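Long-range contact in carboxyvinyl-carboxyphosphonate phosphorylmutase (Bacillus anthracis, PDB 4IQD), which belongs to the phosphoenolpyruvate phosphomutase family of TIM-barrel proteins and binds pyruvic acid in the crystal: residues K10-L24 with D83-D95. Sequence-based numbering, arbitrary orientation. Where two conformers were deposited one is given.
Sequences KQSTQEELANRFRAL and DLVRATDLPVLVD. With PYR (pyruvic acid), chain F.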
loop_
_atom_site.group_PDB
_atom_site.type_symbol
_atom_site.label_atom_id
_atom_site.label_comp_id
_atom_site.label_asym_id
_atom_site.label_seq_id
_atom_site.Cartn_x
_atom_site.Cartn_y
_atom_site.Cartn_z
ATOM N N LYS A 10 2.665 5.062 23.420
ATOM C CA LYS A 10 3.979 5.469 23.919
ATOM C C LYS A 10 4.999 5.653 22.798
ATOM O O LYS A 10 6.076 5.057 22.829
ATOM C CB LYS A 10 4.527 4.440 24.913
ATOM C CG LYS A 10 3.729 4.282 26.198
ATOM C CD LYS A 10 4.538 3.520 27.242
ATOM C CE LYS A 10 5.125 2.235 26.666
ATOM N NZ LYS A 10 6.023 1.528 27.628
ATOM N N GLN A 11 4.663 6.478 21.814
ATOM C CA GLN A 11 5.568 6.746 20.701
ATOM C C GLN A 11 6.865 7.407 21.169
ATOM O O GLN A 11 6.937 7.943 22.273
ATOM C CB GLN A 11 4.879 7.632 19.667
ATOM C CG GLN A 11 4.126 8.802 20.278
ATOM C CD GLN A 11 3.796 9.879 19.266
ATOM O OE1 GLN A 11 4.667 10.345 18.531
ATOM N NE2 GLN A 11 2.530 10.282 19.221
ATOM N N SER A 12 7.889 7.358 20.321
ATOM C CA SER A 12 9.167 8.000 20.611
ATOM C C SER A 12 9.222 9.347 19.907
ATOM O O SER A 12 8.383 9.636 19.058
ATOM C CB SER A 12 10.329 7.128 20.128
ATOM O OG SER A 12 10.359 5.874 20.785
ATOM N N THR A 13 10.203 10.172 20.256
ATOM C CA THR A 13 10.432 11.402 19.505
ATOM C C THR A 13 11.392 11.124 18.353
ATOM O O THR A 13 12.063 10.091 18.332
ATOM C CB THR A 13 10.947 12.568 20.386
ATOM O OG1 THR A 13 10.882 13.790 19.642
ATOM C CG2 THR A 13 12.373 12.343 20.828
ATOM N N GLN A 14 11.433 12.034 17.385
ATOM C CA GLN A 14 12.303 11.868 16.229
ATOM C C GLN A 14 13.750 11.777 16.676
ATOM O O GLN A 14 14.508 10.943 16.183
ATOM C CB GLN A 14 12.131 13.026 15.241
ATOM C CG GLN A 14 12.889 12.851 13.927
ATOM C CD GLN A 14 14.320 13.349 13.992
ATOM O OE1 GLN A 14 14.625 14.306 14.699
ATOM N NE2 GLN A 14 15.207 12.698 13.250
ATOM N N GLU A 15 14.130 12.629 17.621
ATOM C CA GLU A 15 15.514 12.667 18.060
ATOM C C GLU A 15 15.877 11.379 18.789
ATOM O O GLU A 15 17.019 10.936 18.748
ATOM C CB GLU A 15 15.797 13.900 18.922
ATOM C CG GLU A 15 17.283 14.213 19.047
ATOM C CD GLU A 15 17.589 15.701 18.978
ATOM O OE1 GLU A 15 16.637 16.510 18.964
ATOM O OE2 GLU A 15 18.787 16.058 18.933
ATOM N N GLU A 16 14.895 10.772 19.444
ATOM C CA GLU A 16 15.087 9.462 20.047
ATOM C C GLU A 16 15.260 8.427 18.949
ATOM O O GLU A 16 16.086 7.522 19.060
ATOM C CB GLU A 16 13.898 9.091 20.937
ATOM C CG GLU A 16 14.001 9.629 22.357
ATOM C CD GLU A 16 12.659 9.688 23.061
ATOM O OE1 GLU A 16 11.623 9.496 22.391
ATOM O OE2 GLU A 16 12.641 9.933 24.284
ATOM N N LEU A 17 14.483 8.576 17.882
ATOM C CA LEU A 17 14.504 7.608 16.792
ATOM C C LEU A 17 15.807 7.643 15.999
ATOM O O LEU A 17 16.348 6.597 15.636
ATOM C CB LEU A 17 13.291 7.794 15.875
ATOM C CG LEU A 17 12.011 7.147 16.410
ATOM C CD1 LEU A 17 10.860 7.335 15.442
ATOM C CD2 LEU A 17 12.237 5.671 16.691
ATOM N N ALA A 18 16.315 8.841 15.739
ATOM C CA ALA A 18 17.575 8.987 15.022
ATOM C C ALA A 18 18.725 8.406 15.832
ATOM O O ALA A 18 19.580 7.702 15.297
ATOM C CB ALA A 18 17.836 10.442 14.710
ATOM N N ASN A 19 18.741 8.701 17.126
ATOM C CA ASN A 19 19.797 8.212 17.997
ATOM C C ASN A 19 19.728 6.702 18.160
ATOM O O ASN A 19 20.756 6.035 18.236
ATOM C CB ASN A 19 19.735 8.900 19.358
ATOM C CG ASN A 19 19.946 10.396 19.261
ATOM O OD1 ASN A 19 20.721 10.872 18.434
ATOM N ND2 ASN A 19 19.250 11.147 20.104
ATOM N N ARG A 20 18.511 6.171 18.212
ATOM C CA ARG A 20 18.314 4.732 18.311
ATOM C C ARG A 20 18.863 4.080 17.057
ATOM O O ARG A 20 19.536 3.056 17.122
ATOM C CB ARG A 20 16.832 4.388 18.464
ATOM C CG ARG A 20 16.567 2.905 18.692
ATOM C CD ARG A 20 15.110 2.526 18.437
ATOM N NE ARG A 20 14.174 3.131 19.383
ATOM C CZ ARG A 20 12.856 2.944 19.356
ATOM N NH1 ARG A 20 12.310 2.167 18.429
ATOM N NH2 ARG A 20 12.082 3.536 20.255
ATOM N N PHE A 21 18.572 4.695 15.917
ATOM C CA PHE A 21 19.074 4.240 14.627
ATOM C C PHE A 21 20.595 4.232 14.612
ATOM O O PHE A 21 21.216 3.250 14.202
ATOM C CB PHE A 21 18.549 5.146 13.512
ATOM C CG PHE A 21 18.920 4.689 12.135
ATOM C CD1 PHE A 21 18.142 3.759 11.470
ATOM C CD2 PHE A 21 20.045 5.192 11.500
ATOM C CE1 PHE A 21 18.478 3.337 10.200
ATOM C CE2 PHE A 21 20.386 4.773 10.231
ATOM C CZ PHE A 21 19.603 3.844 9.579
ATOM N N ARG A 22 21.187 5.338 15.053
ATOM C CA ARG A 22 22.636 5.452 15.126
ATOM C C ARG A 22 23.215 4.338 15.982
ATOM O O ARG A 22 24.188 3.692 15.600
ATOM C CB ARG A 22 23.048 6.806 15.701
ATOM C CG ARG A 22 24.544 6.920 15.951
ATOM C CD ARG A 22 24.917 8.254 16.569
ATOM N NE ARG A 22 24.533 9.384 15.730
ATOM C CZ ARG A 22 25.237 9.816 14.690
ATOM N NH1 ARG A 22 26.363 9.208 14.345
ATOM N NH2 ARG A 22 24.811 10.856 13.987
ATOM N N ALA A 23 22.607 4.123 17.142
ATOM C CA ALA A 23 23.000 3.037 18.026
ATOM C C ALA A 23 23.024 1.728 17.258
ATOM O O ALA A 23 24.023 1.009 17.277
ATOM C CB ALA A 23 22.036 2.940 19.198
ATOM N N LEU A 24 21.920 1.443 16.573
ATOM C CA LEU A 24 21.777 0.229 15.778
ATOM C C LEU A 24 22.934 0.067 14.800
ATOM O O LEU A 24 23.422 -1.040 14.573
ATOM C CB LEU A 24 20.459 0.254 15.002
ATOM C CG LEU A 24 19.148 0.258 15.785
ATOM C CD1 LEU A 24 17.978 0.357 14.830
ATOM C CD2 LEU A 24 19.039 -0.981 16.639
ATOM N N ASP A 83 3.257 7.043 7.827
ATOM C CA ASP A 83 2.530 5.794 8.013
ATOM C C ASP A 83 3.394 4.745 8.685
ATOM O O ASP A 83 2.934 4.018 9.562
ATOM C CB ASP A 83 2.058 5.247 6.668
ATOM C CG ASP A 83 1.015 6.120 6.013
ATOM O OD1 ASP A 83 0.729 7.216 6.543
ATOM O OD2 ASP A 83 0.488 5.710 4.958
ATOM N N LEU A 84 4.650 4.677 8.267
ATOM C CA LEU A 84 5.571 3.677 8.782
ATOM C C LEU A 84 5.860 3.891 10.259
ATOM O O LEU A 84 5.688 2.982 11.061
ATOM C CB LEU A 84 6.866 3.659 7.970
ATOM C CG LEU A 84 6.901 2.680 6.794
ATOM C CD1 LEU A 84 5.776 2.939 5.808
ATOM C CD2 LEU A 84 8.254 2.716 6.095
ATOM N N VAL A 85 6.289 5.096 10.615
ATOM C CA VAL A 85 6.593 5.410 12.005
ATOM C C VAL A 85 5.351 5.313 12.892
ATOM O O VAL A 85 5.394 4.699 13.959
ATOM C CB VAL A 85 7.217 6.811 12.142
ATOM C CG1 VAL A 85 7.580 7.091 13.595
ATOM C CG2 VAL A 85 8.444 6.932 11.255
ATOM N N ARG A 86 4.251 5.910 12.436
ATOM C CA ARG A 86 2.984 5.905 13.167
ATOM C C ARG A 86 2.558 4.496 13.534
ATOM O O ARG A 86 1.864 4.278 14.527
ATOM C CB ARG A 86 1.871 6.535 12.324
ATOM C CG ARG A 86 1.894 8.054 12.216
ATOM C CD ARG A 86 0.782 8.537 11.286
ATOM N NE ARG A 86 0.602 9.987 11.315
ATOM C CZ ARG A 86 -0.373 10.633 10.679
ATOM N NH1 ARG A 86 -0.465 11.953 10.764
ATOM N NH2 ARG A 86 -1.261 9.961 9.961
ATOM N N ALA A 87 2.978 3.536 12.724
ATOM C CA ALA A 87 2.513 2.173 12.884
ATOM C C ALA A 87 3.410 1.317 13.766
ATOM O O ALA A 87 2.935 0.399 14.426
ATOM C CB ALA A 87 2.339 1.517 11.519
ATOM N N THR A 88 4.702 1.629 13.789
ATOM C CA THR A 88 5.681 0.722 14.375
ATOM C C THR A 88 6.505 1.335 15.497
ATOM O O THR A 88 6.935 0.625 16.410
ATOM C CB THR A 88 6.656 0.220 13.303
ATOM O OG1 THR A 88 7.369 1.335 12.754
ATOM C CG2 THR A 88 5.901 -0.485 12.190
ATOM N N ASP A 89 6.729 2.642 15.416
ATOM C CA ASP A 89 7.649 3.351 16.319
ATOM C C ASP A 89 9.087 2.848 16.138
ATOM O O ASP A 89 9.859 2.767 17.095
ATOM C CB ASP A 89 7.203 3.256 17.787
ATOM C CG ASP A 89 7.895 4.268 18.677
ATOM O OD1 ASP A 89 7.811 5.477 18.379
ATOM O OD2 ASP A 89 8.527 3.849 19.670
ATOM N N LEU A 90 9.428 2.502 14.900
ATOM C CA LEU A 90 10.782 2.075 14.556
ATOM C C LEU A 90 11.515 3.144 13.761
ATOM O O LEU A 90 10.887 3.917 13.039
ATOM C CB LEU A 90 10.748 0.790 13.730
ATOM C CG LEU A 90 10.512 -0.518 14.476
ATOM C CD1 LEU A 90 10.581 -1.673 13.498
ATOM C CD2 LEU A 90 11.535 -0.678 15.580
ATOM N N PRO A 91 12.852 3.184 13.888
ATOM C CA PRO A 91 13.661 4.083 13.065
ATOM C C PRO A 91 13.496 3.719 11.601
ATOM O O PRO A 91 13.619 2.551 11.241
ATOM C CB PRO A 91 15.092 3.780 13.514
ATOM C CG PRO A 91 14.955 3.157 14.858
ATOM C CD PRO A 91 13.680 2.389 14.810
ATOM N N VAL A 92 13.209 4.709 10.768
ATOM C CA VAL A 92 13.017 4.462 9.351
ATOM C C VAL A 92 13.972 5.303 8.521
ATOM O O VAL A 92 14.022 6.523 8.664
ATOM C CB VAL A 92 11.568 4.755 8.925
ATOM C CG1 VAL A 92 11.427 4.663 7.418
ATOM C CG2 VAL A 92 10.615 3.792 9.614
ATOM N N LEU A 93 14.741 4.629 7.673
ATOM C CA LEU A 93 15.604 5.282 6.699
ATOM C C LEU A 93 14.838 5.477 5.401
ATOM O O LEU A 93 14.347 4.519 4.801
ATOM C CB LEU A 93 16.856 4.440 6.452
ATOM C CG LEU A 93 17.750 4.772 5.258
ATOM C CD1 LEU A 93 18.394 6.147 5.392
ATOM C CD2 LEU A 93 18.809 3.697 5.112
ATOM N N VAL A 94 14.739 6.726 4.971
ATOM C CA VAL A 94 13.967 7.058 3.790
ATOM C C VAL A 94 14.852 7.484 2.632
ATOM O O VAL A 94 15.649 8.409 2.749
ATOM C CB VAL A 94 12.965 8.176 4.088
ATOM C CG1 VAL A 94 12.266 8.613 2.814
ATOM C CG2 VAL A 94 11.964 7.712 5.129
ATOM N N ASP A 95 14.701 6.790 1.511
ATOM C CA ASP A 95 15.356 7.170 0.274
ATOM C C ASP A 95 14.719 8.448 -0.250
ATOM O O ASP A 95 13.586 8.433 -0.731
ATOM C CB ASP A 95 15.210 6.046 -0.753
ATOM C CG ASP A 95 15.777 6.411 -2.116
ATOM O OD1 ASP A 95 16.576 7.368 -2.205
ATOM O OD2 ASP A 95 15.434 5.726 -3.103
HETATM C C PYR F . -1.278 7.677 1.252
HETATM O O PYR F . -1.829 8.844 1.026
HETATM O OXT PYR F . -1.715 6.611 0.627
HETATM C CA PYR F . -0.224 7.574 2.152
HETATM O O3 PYR F . 0.671 6.631 2.011
HETATM C CB PYR F . -0.116 8.548 3.287
#
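Arg20 reaches out of helix 14-26 across the turn that joins helix 74-88 to strand 92-95. CB leaves the helix toward the turn, with CG anti to the backbone N (chi1 -175°). Contact begins at CG, which only grazes Pro91, and at CD, 3.6 Å from Pro91 CG. A bend at chi3 (-66°) then swings the guanidinium over toward Asp89 for the polar contacts. There Arg20 NH1 donates to Asp89 O at 2.9 Å, in the carbonyl plane although tilted from the guanidinium's own, while Arg20 NH2 makes a long salt bridge to Asp89 OD2 at 3.6 Å. The guanidinium and carboxylate planes stand 79° apart, not paired in-plane. Leu17 CD2 covers one guanidinium face.

Asp89, in the positive-phi position just after the helix, turns its carboxylate to the chain leading into helix 14-26. Asp89 OD1 takes Ser12 N at 2.7 Å, and Asp89 OD2 takes Ser12 OG on its syn lone pair at 2.9 Å.

Deeper in, the contact is apolar: Phe21 presents a ring edge to Pro91, with Phe21 CD1 3.7 Å from Pro91 CB, and Leu17 CD1 meets Val85 CG1 tip to tip at 3.8 Å. Tyr161 packs edge-to-face with Phe21.

The N-terminal helix thus packs at the start of strand 92-95, remote from Asp95. Asp83 and Asp95 line separate pyruvic acid pockets; neither touches 10-24. Asp89 holds Ser12 ahead of the helix and Arg20 well into it, and the arginine probably stabilises its negative charge.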